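Local coordinates for exopolyphosphatase (Cytophaga hutchinsonii, PDB 3MDQ), which probably hydrolyses terminal phosphate from inorganic polyphosphate chains, as an exopolyphosphatase of the Ppx/GppA family, at residues Leu134-Ile138 against Leu279-Val283; Phe214-Ala218 against Ile292-Thr296; Leu251-Arg256 against Asp271-Ile277. All blocks are in the same frame, centred on the assembly; numbering follows the deposited sequence. Where two conformers were deposited one is given.

Interaction 1. Residues Leu134-Ile138 against Leu279-Val283; sequences LAMDI and LIEHV
Met136, deposited as selenomethionine, extends from strand 133-138 toward Leu279, Ile280 and Val283 on helix 267-286, with Leu134 and Ile138 reaching across to the same helix. The contact is wholly apolar and buried. Its centre is the selenomethionine chain, which leaves the strand with CG between the backbone N and the carbonyl carbon (chi1 63°), runs straight to SE and then turns aside by rotation about CG-SE (chi3 -67°). This turns CE toward the Leu279 end of the segment: CE lies 4.1 Å from Ile280 CG1 and 4.2 Å from Leu279 CG, while SE rests 4.1 Å from Val283 CG1. The selenomethionine and Val283 side chains pass alongside each other, pointing opposite ways.

Branched side chains close the two ends. Ile138 CD1, the tip of an extended chain, comes within 3.6 Å of Ile280 CG1 at a slant and touches Leu279 CD2 more loosely. Leu134 CD2 meets Val283 CG1 at 3.7 Å.

The two segments run nearly antiparallel (165°), with their axes 11.2 Å apart at closest approach, a spacing bridged by these side chains. Strand 133-138 lies between strands 143-148 and 206-210 in a mixed sheet, as in actin-like ATPase folds. Phe145 of strand 143-148 touches both Met136 and Val283, and Phe214 of helix 212-225 packs against Met136, Ile138 and Ile280.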
loop_
_atom_site.group_PDB
_atom_site.type_symbol
_atom_site.label_atom_id
_atom_site.label_comp_id
_atom_site.label_asym_id
_atom_site.label_seq_id
_atom_site.Cartn_x
_atom_site.Cartn_y
_atom_site.Cartn_z
ATOM N N LEU A 134 -1.984 -1.287 15.580
ATOM C CA LEU A 134 -2.595 -0.525 14.506
ATOM C C LEU A 134 -1.714 -0.711 13.285
ATOM O O LEU A 134 -0.508 -0.352 13.297
ATOM C CB LEU A 134 -2.723 0.952 14.880
ATOM C CG LEU A 134 -3.204 1.886 13.771
ATOM C CD1 LEU A 134 -4.641 1.551 13.307
ATOM C CD2 LEU A 134 -3.080 3.386 14.211
ATOM N N ALA A 135 -2.285 -1.264 12.213
ATOM C CA ALA A 135 -1.596 -1.357 10.940
ATOM C C ALA A 135 -2.145 -0.338 9.975
ATOM O O ALA A 135 -3.352 -0.103 9.953
ATOM C CB ALA A 135 -1.743 -2.799 10.340
HETATM N N MSE A 136 -1.245 0.249 9.173
HETATM C CA MSE A 136 -1.633 1.250 8.185
HETATM C C MSE A 136 -0.969 1.002 6.830
HETATM O O MSE A 136 0.239 0.745 6.751
HETATM C CB MSE A 136 -1.363 2.663 8.702
HETATM C CG MSE A 136 0.010 2.988 8.954
HETATM SE SE MSE A 136 0.134 4.907 9.585
HETATM C CE MSE A 136 -0.355 5.898 8.160
ATOM N N ASP A 137 -1.777 1.007 5.773
ATOM C CA ASP A 137 -1.321 0.803 4.407
ATOM C C ASP A 137 -1.582 2.075 3.630
ATOM O O ASP A 137 -2.730 2.453 3.457
ATOM C CB ASP A 137 -2.020 -0.381 3.758
ATOM C CG ASP A 137 -1.482 -0.663 2.361
ATOM O OD1 ASP A 137 -1.568 0.230 1.483
ATOM O OD2 ASP A 137 -0.934 -1.773 2.159
ATOM N N ILE A 138 -0.523 2.779 3.248
ATOM C CA ILE A 138 -0.640 4.010 2.456
ATOM C C ILE A 138 -0.395 3.730 0.994
ATOM O O ILE A 138 0.676 3.202 0.613
ATOM C CB ILE A 138 0.381 5.064 2.886
ATOM C CG1 ILE A 138 0.158 5.435 4.347
ATOM C CG2 ILE A 138 0.223 6.301 2.000
ATOM C CD1 ILE A 138 1.263 6.374 4.880
ATOM N N LEU A 279 1.148 12.257 7.119
ATOM C CA LEU A 279 0.068 11.380 7.641
ATOM C C LEU A 279 0.596 10.420 8.688
ATOM O O LEU A 279 -0.039 10.213 9.718
ATOM C CB LEU A 279 -0.615 10.605 6.504
ATOM C CG LEU A 279 -1.734 9.660 6.890
ATOM C CD1 LEU A 279 -2.817 10.425 7.665
ATOM C CD2 LEU A 279 -2.301 8.966 5.652
ATOM N N ILE A 280 1.761 9.843 8.452
ATOM C CA ILE A 280 2.353 8.918 9.431
ATOM C C ILE A 280 2.635 9.655 10.754
ATOM O O ILE A 280 2.300 9.141 11.841
ATOM C CB ILE A 280 3.656 8.260 8.901
ATOM C CG1 ILE A 280 3.383 7.436 7.651
ATOM C CG2 ILE A 280 4.257 7.328 9.999
ATOM C CD1 ILE A 280 4.693 7.010 6.878
ATOM N N GLU A 281 3.214 10.848 10.661
ATOM C CA GLU A 281 3.478 11.651 11.845
ATOM C C GLU A 281 2.151 11.894 12.577
ATOM O O GLU A 281 2.070 11.690 13.793
ATOM C CB GLU A 281 4.197 12.952 11.479
ATOM C CG GLU A 281 4.389 13.922 12.626
ATOM C CD GLU A 281 5.470 13.553 13.588
ATOM O OE1 GLU A 281 6.120 12.512 13.429
ATOM O OE2 GLU A 281 5.674 14.339 14.536
ATOM N N HIS A 282 1.111 12.283 11.833
ATOM C CA HIS A 282 -0.186 12.557 12.429
ATOM C C HIS A 282 -0.676 11.362 13.220
ATOM O O HIS A 282 -1.131 11.495 14.363
ATOM C CB HIS A 282 -1.178 12.898 11.325
ATOM C CG HIS A 282 -2.459 13.462 11.829
ATOM N ND1 HIS A 282 -2.677 14.814 11.901
ATOM C CD2 HIS A 282 -3.587 12.866 12.270
ATOM C CE1 HIS A 282 -3.881 15.033 12.408
ATOM N NE2 HIS A 282 -4.450 13.873 12.658
ATOM N N VAL A 283 -0.577 10.179 12.619
ATOM C CA VAL A 283 -1.025 8.933 13.283
ATOM C C VAL A 283 -0.161 8.583 14.501
ATOM O O VAL A 283 -0.670 8.192 15.549
ATOM C CB VAL A 283 -1.097 7.766 12.268
ATOM C CG1 VAL A 283 -1.455 6.427 12.992
ATOM C CG2 VAL A 283 -2.125 8.090 11.183
#

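Interaction 2. Residues Phe214-Ala218 against Ile292-Thr296; sequences FDTLA and ITVST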
loop_
_atom_site.group_PDB
_atom_site.type_symbol
_atom_site.label_atom_id
_atom_site.label_comp_id
_atom_site.label_asym_id
_atom_site.label_seq_id
_atom_site.Cartn_x
_atom_site.Cartn_y
_atom_site.Cartn_z
ATOM N N PHE A 214 6.271 2.839 3.250
ATOM C CA PHE A 214 6.974 2.227 4.361
ATOM C C PHE A 214 8.184 1.397 3.915
ATOM O O PHE A 214 9.211 1.417 4.580
ATOM C CB PHE A 214 5.987 1.412 5.198
ATOM C CG PHE A 214 5.110 2.245 6.098
ATOM C CD1 PHE A 214 5.604 2.759 7.287
ATOM C CD2 PHE A 214 3.763 2.481 5.780
ATOM C CE1 PHE A 214 4.810 3.514 8.108
ATOM C CE2 PHE A 214 2.950 3.216 6.611
ATOM C CZ PHE A 214 3.453 3.739 7.780
ATOM N N ASP A 215 8.092 0.710 2.784
ATOM C CA ASP A 215 9.232 -0.047 2.255
ATOM C C ASP A 215 10.370 0.907 1.955
ATOM O O ASP A 215 11.527 0.638 2.286
ATOM C CB ASP A 215 8.883 -0.802 0.964
ATOM C CG ASP A 215 7.892 -1.921 1.161
ATOM O OD1 ASP A 215 7.698 -2.388 2.285
ATOM O OD2 ASP A 215 7.308 -2.377 0.121
ATOM N N THR A 216 10.036 2.061 1.349
ATOM C CA THR A 216 11.074 3.059 1.047
ATOM C C THR A 216 11.727 3.636 2.311
ATOM O O THR A 216 12.959 3.829 2.360
ATOM C CB THR A 216 10.540 4.160 0.103
ATOM O OG1 THR A 216 10.366 3.583 -1.201
ATOM C CG2 THR A 216 11.516 5.347 -0.016
ATOM N N LEU A 217 10.941 3.887 3.362
ATOM C CA LEU A 217 11.498 4.386 4.607
ATOM C C LEU A 217 12.481 3.364 5.182
ATOM O O LEU A 217 13.570 3.728 5.633
ATOM C CB LEU A 217 10.427 4.738 5.645
ATOM C CG LEU A 217 9.459 5.863 5.215
ATOM C CD1 LEU A 217 8.343 6.003 6.255
ATOM C CD2 LEU A 217 10.273 7.175 5.003
ATOM N N ALA A 218 12.089 2.095 5.171
ATOM C CA ALA A 218 12.977 1.054 5.628
ATOM C C ALA A 218 14.271 1.026 4.812
ATOM O O ALA A 218 15.370 0.966 5.376
ATOM C CB ALA A 218 12.284 -0.302 5.603
ATOM N N ILE A 292 8.163 1.955 14.898
ATOM C CA ILE A 292 7.295 1.504 13.803
ATOM C C ILE A 292 7.846 0.206 13.271
ATOM O O ILE A 292 9.050 0.073 13.061
ATOM C CB ILE A 292 7.200 2.506 12.642
ATOM C CG1 ILE A 292 6.988 3.931 13.172
ATOM C CG2 ILE A 292 6.070 2.069 11.649
ATOM C CD1 ILE A 292 7.104 5.060 12.077
ATOM N N THR A 293 6.972 -0.783 13.081
ATOM C CA THR A 293 7.396 -2.035 12.410
ATOM C C THR A 293 6.885 -2.000 10.975
ATOM O O THR A 293 5.693 -1.853 10.756
ATOM C CB THR A 293 6.931 -3.287 13.137
ATOM O OG1 THR A 293 7.586 -3.342 14.420
ATOM C CG2 THR A 293 7.337 -4.519 12.371
ATOM N N VAL A 294 7.797 -2.084 10.002
ATOM C CA VAL A 294 7.419 -2.203 8.609
ATOM C C VAL A 294 7.158 -3.694 8.281
ATOM O O VAL A 294 8.017 -4.545 8.513
ATOM C CB VAL A 294 8.492 -1.637 7.687
ATOM C CG1 VAL A 294 8.115 -1.903 6.220
ATOM C CG2 VAL A 294 8.680 -0.147 8.017
ATOM N N SER A 295 5.951 -3.997 7.824
ATOM C CA SER A 295 5.631 -5.296 7.241
ATOM C C SER A 295 5.956 -5.264 5.752
ATOM O O SER A 295 5.439 -4.413 5.053
ATOM C CB SER A 295 4.143 -5.644 7.437
ATOM O OG SER A 295 3.738 -6.719 6.588
ATOM N N THR A 296 6.747 -6.220 5.282
ATOM C CA THR A 296 7.013 -6.292 3.831
ATOM C C THR A 296 5.882 -6.959 3.063
ATOM O O THR A 296 5.911 -6.950 1.840
ATOM C CB THR A 296 8.326 -6.981 3.505
ATOM O OG1 THR A 296 8.221 -8.362 3.842
ATOM C CG2 THR A 296 9.501 -6.330 4.281
HETATM O O HOH W 1 5.133 -3.529 2.515
HETATM O O HOH W 2 7.570 -5.542 0.018
#
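Phe214 and Val294 join helix 212-225 to strand 291-295 in a helix-on-sheet layer of the actin-like fold, the segment axes 8.5 Å apart and crossing at 113°. The Phe214 side chain starts over the strand: CB sits 4.1 Å from Val294 CG1, with CG2 of the same valine almost as near. CG is anti to the carbonyl carbon (chi1 -77°), and the ring extends along the strand toward Ile292. There CE1 lies 4.0 Å from Ile292 CG2 in the conformer given, the two side chains crossing at about a right angle. CE2, across the ring from CE1, faces the backbone of strand 133-138, near Met136 O. Val294 also packs on backbone, its CG2 3.8 Å from Phe214 O, and on Ala218 CB a turn along the helix.

Beyond this apolar part the contact turns polar. The Asp215 carboxylate lies beside Val294 CG1 and near a bound sulfate, probably from the crystallisation liquor, and it reaches the strand end through water. One water donates to Asp215 OD1 at 2.8 Å and to Ser295 O at 2.7 Å.

Interaction 3. Residues Leu251-Arg256 against Asp271-Ile277; sequences LVASTR and DMVVVAI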
loop_
_atom_site.group_PDB
_atom_site.type_symbol
_atom_site.label_atom_id
_atom_site.label_comp_id
_atom_site.label_asym_id
_atom_site.label_seq_id
_atom_site.Cartn_x
_atom_site.Cartn_y
_atom_site.Cartn_z
ATOM N N LEU A 251 12.758 14.393 4.485
ATOM C CA LEU A 251 11.814 14.425 3.376
ATOM C C LEU A 251 10.970 15.707 3.377
ATOM O O LEU A 251 10.678 16.228 2.309
ATOM C CB LEU A 251 10.937 13.170 3.428
ATOM C CG LEU A 251 11.690 11.907 3.067
ATOM C CD1 LEU A 251 10.877 10.630 3.466
ATOM C CD2 LEU A 251 12.044 11.844 1.578
ATOM N N VAL A 252 10.599 16.234 4.545
ATOM C CA VAL A 252 9.867 17.509 4.591
ATOM C C VAL A 252 10.738 18.644 3.987
ATOM O O VAL A 252 10.213 19.541 3.323
ATOM C CB VAL A 252 9.359 17.816 5.994
ATOM C CG1 VAL A 252 8.906 19.287 6.124
ATOM C CG2 VAL A 252 8.272 16.828 6.348
ATOM N N ALA A 253 12.041 18.605 4.196
ATOM C CA ALA A 253 12.932 19.651 3.661
ATOM C C ALA A 253 13.194 19.491 2.161
ATOM O O ALA A 253 13.610 20.428 1.518
ATOM C CB ALA A 253 14.279 19.663 4.415
ATOM N N SER A 254 12.996 18.289 1.640
ATOM C CA SER A 254 13.388 17.910 0.304
ATOM C C SER A 254 12.527 18.517 -0.795
ATOM O O SER A 254 11.337 18.784 -0.617
ATOM C CB SER A 254 13.405 16.364 0.164
ATOM O OG SER A 254 12.066 15.851 0.072
ATOM N N THR A 255 13.151 18.688 -1.962
ATOM C CA THR A 255 12.412 18.951 -3.173
ATOM C C THR A 255 12.089 17.665 -3.925
ATOM O O THR A 255 12.727 16.642 -3.735
ATOM C CB THR A 255 13.185 19.897 -4.110
ATOM O OG1 THR A 255 14.313 19.193 -4.605
ATOM C CG2 THR A 255 13.629 21.147 -3.400
ATOM N N ARG A 256 11.093 17.739 -4.797
ATOM C CA ARG A 256 10.750 16.617 -5.655
ATOM C C ARG A 256 11.989 16.115 -6.416
ATOM O O ARG A 256 12.252 14.914 -6.498
ATOM C CB ARG A 256 9.646 17.001 -6.654
ATOM C CG ARG A 256 9.299 15.889 -7.610
ATOM C CD ARG A 256 8.204 16.326 -8.596
ATOM N NE ARG A 256 8.064 15.330 -9.650
ATOM C CZ ARG A 256 8.665 15.372 -10.829
ATOM N NH1 ARG A 256 9.477 16.378 -11.151
ATOM N NH2 ARG A 256 8.455 14.386 -11.684
ATOM N N ASP A 271 6.541 11.849 -5.720
ATOM C CA ASP A 271 5.540 12.899 -5.739
ATOM C C ASP A 271 4.697 12.987 -4.469
ATOM O O ASP A 271 4.358 14.099 -4.040
ATOM C CB ASP A 271 4.596 12.740 -6.904
ATOM C CG ASP A 271 5.264 12.919 -8.248
ATOM O OD1 ASP A 271 6.344 13.538 -8.312
ATOM O OD2 ASP A 271 4.668 12.405 -9.238
HETATM N N MSE A 272 4.353 11.843 -3.876
HETATM C CA MSE A 272 3.432 11.828 -2.738
HETATM C C MSE A 272 4.069 11.549 -1.371
HETATM O O MSE A 272 3.383 11.664 -0.344
HETATM C CB MSE A 272 2.341 10.789 -2.978
HETATM C CG MSE A 272 2.858 9.405 -3.106
HETATM SE SE MSE A 272 1.336 8.226 -2.955
HETATM C CE MSE A 272 1.523 7.768 -1.051
ATOM N N VAL A 273 5.355 11.193 -1.331
ATOM C CA VAL A 273 5.961 10.702 -0.088
ATOM C C VAL A 273 5.970 11.719 1.045
ATOM O O VAL A 273 5.916 11.312 2.204
ATOM C CB VAL A 273 7.344 10.059 -0.344
ATOM C CG1 VAL A 273 8.403 11.109 -0.615
ATOM C CG2 VAL A 273 7.729 9.126 0.807
ATOM N N VAL A 274 6.029 13.011 0.715
ATOM C CA VAL A 274 6.029 14.020 1.788
ATOM C C VAL A 274 4.639 14.106 2.495
ATOM O O VAL A 274 4.547 14.099 3.737
ATOM C CB VAL A 274 6.479 15.380 1.294
ATOM C CG1 VAL A 274 6.574 16.348 2.528
ATOM C CG2 VAL A 274 7.862 15.270 0.572
ATOM N N VAL A 275 3.548 14.123 1.730
ATOM C CA VAL A 275 2.243 14.070 2.369
ATOM C C VAL A 275 2.012 12.761 3.107
ATOM O O VAL A 275 1.383 12.730 4.163
ATOM C CB VAL A 275 1.080 14.413 1.378
ATOM C CG1 VAL A 275 1.221 15.876 0.898
ATOM C CG2 VAL A 275 1.009 13.468 0.184
ATOM N N ALA A 276 2.571 11.666 2.581
ATOM C CA ALA A 276 2.498 10.401 3.260
ATOM C C ALA A 276 3.198 10.450 4.612
ATOM O O ALA A 276 2.644 9.958 5.615
ATOM C CB ALA A 276 3.067 9.280 2.345
ATOM N N ILE A 277 4.418 11.005 4.657
ATOM C CA ILE A 277 5.139 11.095 5.946
ATOM C C ILE A 277 4.417 12.018 6.931
ATOM O O ILE A 277 4.455 11.778 8.138
ATOM C CB ILE A 277 6.680 11.420 5.823
ATOM C CG1 ILE A 277 7.494 10.360 6.618
ATOM C CG2 ILE A 277 7.000 12.731 6.497
ATOM C CD1 ILE A 277 8.861 10.145 6.209
#
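Arg256 and Asp271 form the polar end of this contact, while Leu251 and Val252 pack on Val273, Val274 and Ile277 at the other. Arg256 NE donates to Asp271 OD1 at 2.8 Å with an N-H...O angle of 151°, a salt bridge made through NE. The oxygen lies in the guanidinium plane, at its edge, and the carboxylate is turned only 30° from that plane. Arg256 gets there with an extended chain, CG anti to the backbone N (chi1 177°), that runs alongside Asp271 in the same direction.

In the apolar part, Val274 packs against the C-terminal end of helix 241-253: its CG2 lies 3.4 Å from Leu251 O, and its CG1 is 4.2 Å from Val252 CG2. Leu251 CD2 reaches Val273 CG1 at 4.3 Å. A very close approach of Leu251 CD1 to Ile277 is doubtful, because Ile277 was deposited in two conformers.

The next shell fixes these groups. Leu251 O is held by two donors of one residue, Ser254 OG at 2.7 Å and Ser254 N at 3.2 Å, and Arg259 bonds to that hydroxyl in turn. Glu267 pairs with NH2 of Arg256, so the guanidinium probably eases the close approach of the carboxylates of Glu267 and Asp271. Thr255, at the N-cap of helix 256-260, caps a backbone N with its hydroxyl while the Glu258 carboxylate accepts from Thr255 N, a pattern consistent with a capping box. Asp174 OD1 accepts a hydrogen bond from the backbone N of Arg256.

Together they join two helices consecutive but for one short helix: helix 241-253 ends, the chain passes through the capped helix 256-260, and helix 267-286 packs against the end of the first in this Ppx/GppA-family protein, of the actin-like ATPase clan.

How the interactions relate
Helix 267-286 is shared by interactions 1 and 3: its later part lies over the sheet in interaction 1, its earlier part meets the end of helix 241-253 and the start of helix 256-260 in interaction 3. Helix 212-225 touches both, Leu217 CD1 lying 3.8 Å from Ile280 CD1 and Leu217 CD2 3.8 Å from Leu251 CD1; the two also meet directly, Ile138 CG2 against Met272 CE. Interactions 1 and 2 join helices to the same sheet, and both centres lie about 11 Å from the chain centre; that of interaction 3 lies about 17 Å out. Chemistry follows place: interaction 1 is purely apolar, interaction 2 adds water bridging, and interaction 3 a partly exposed salt bridge.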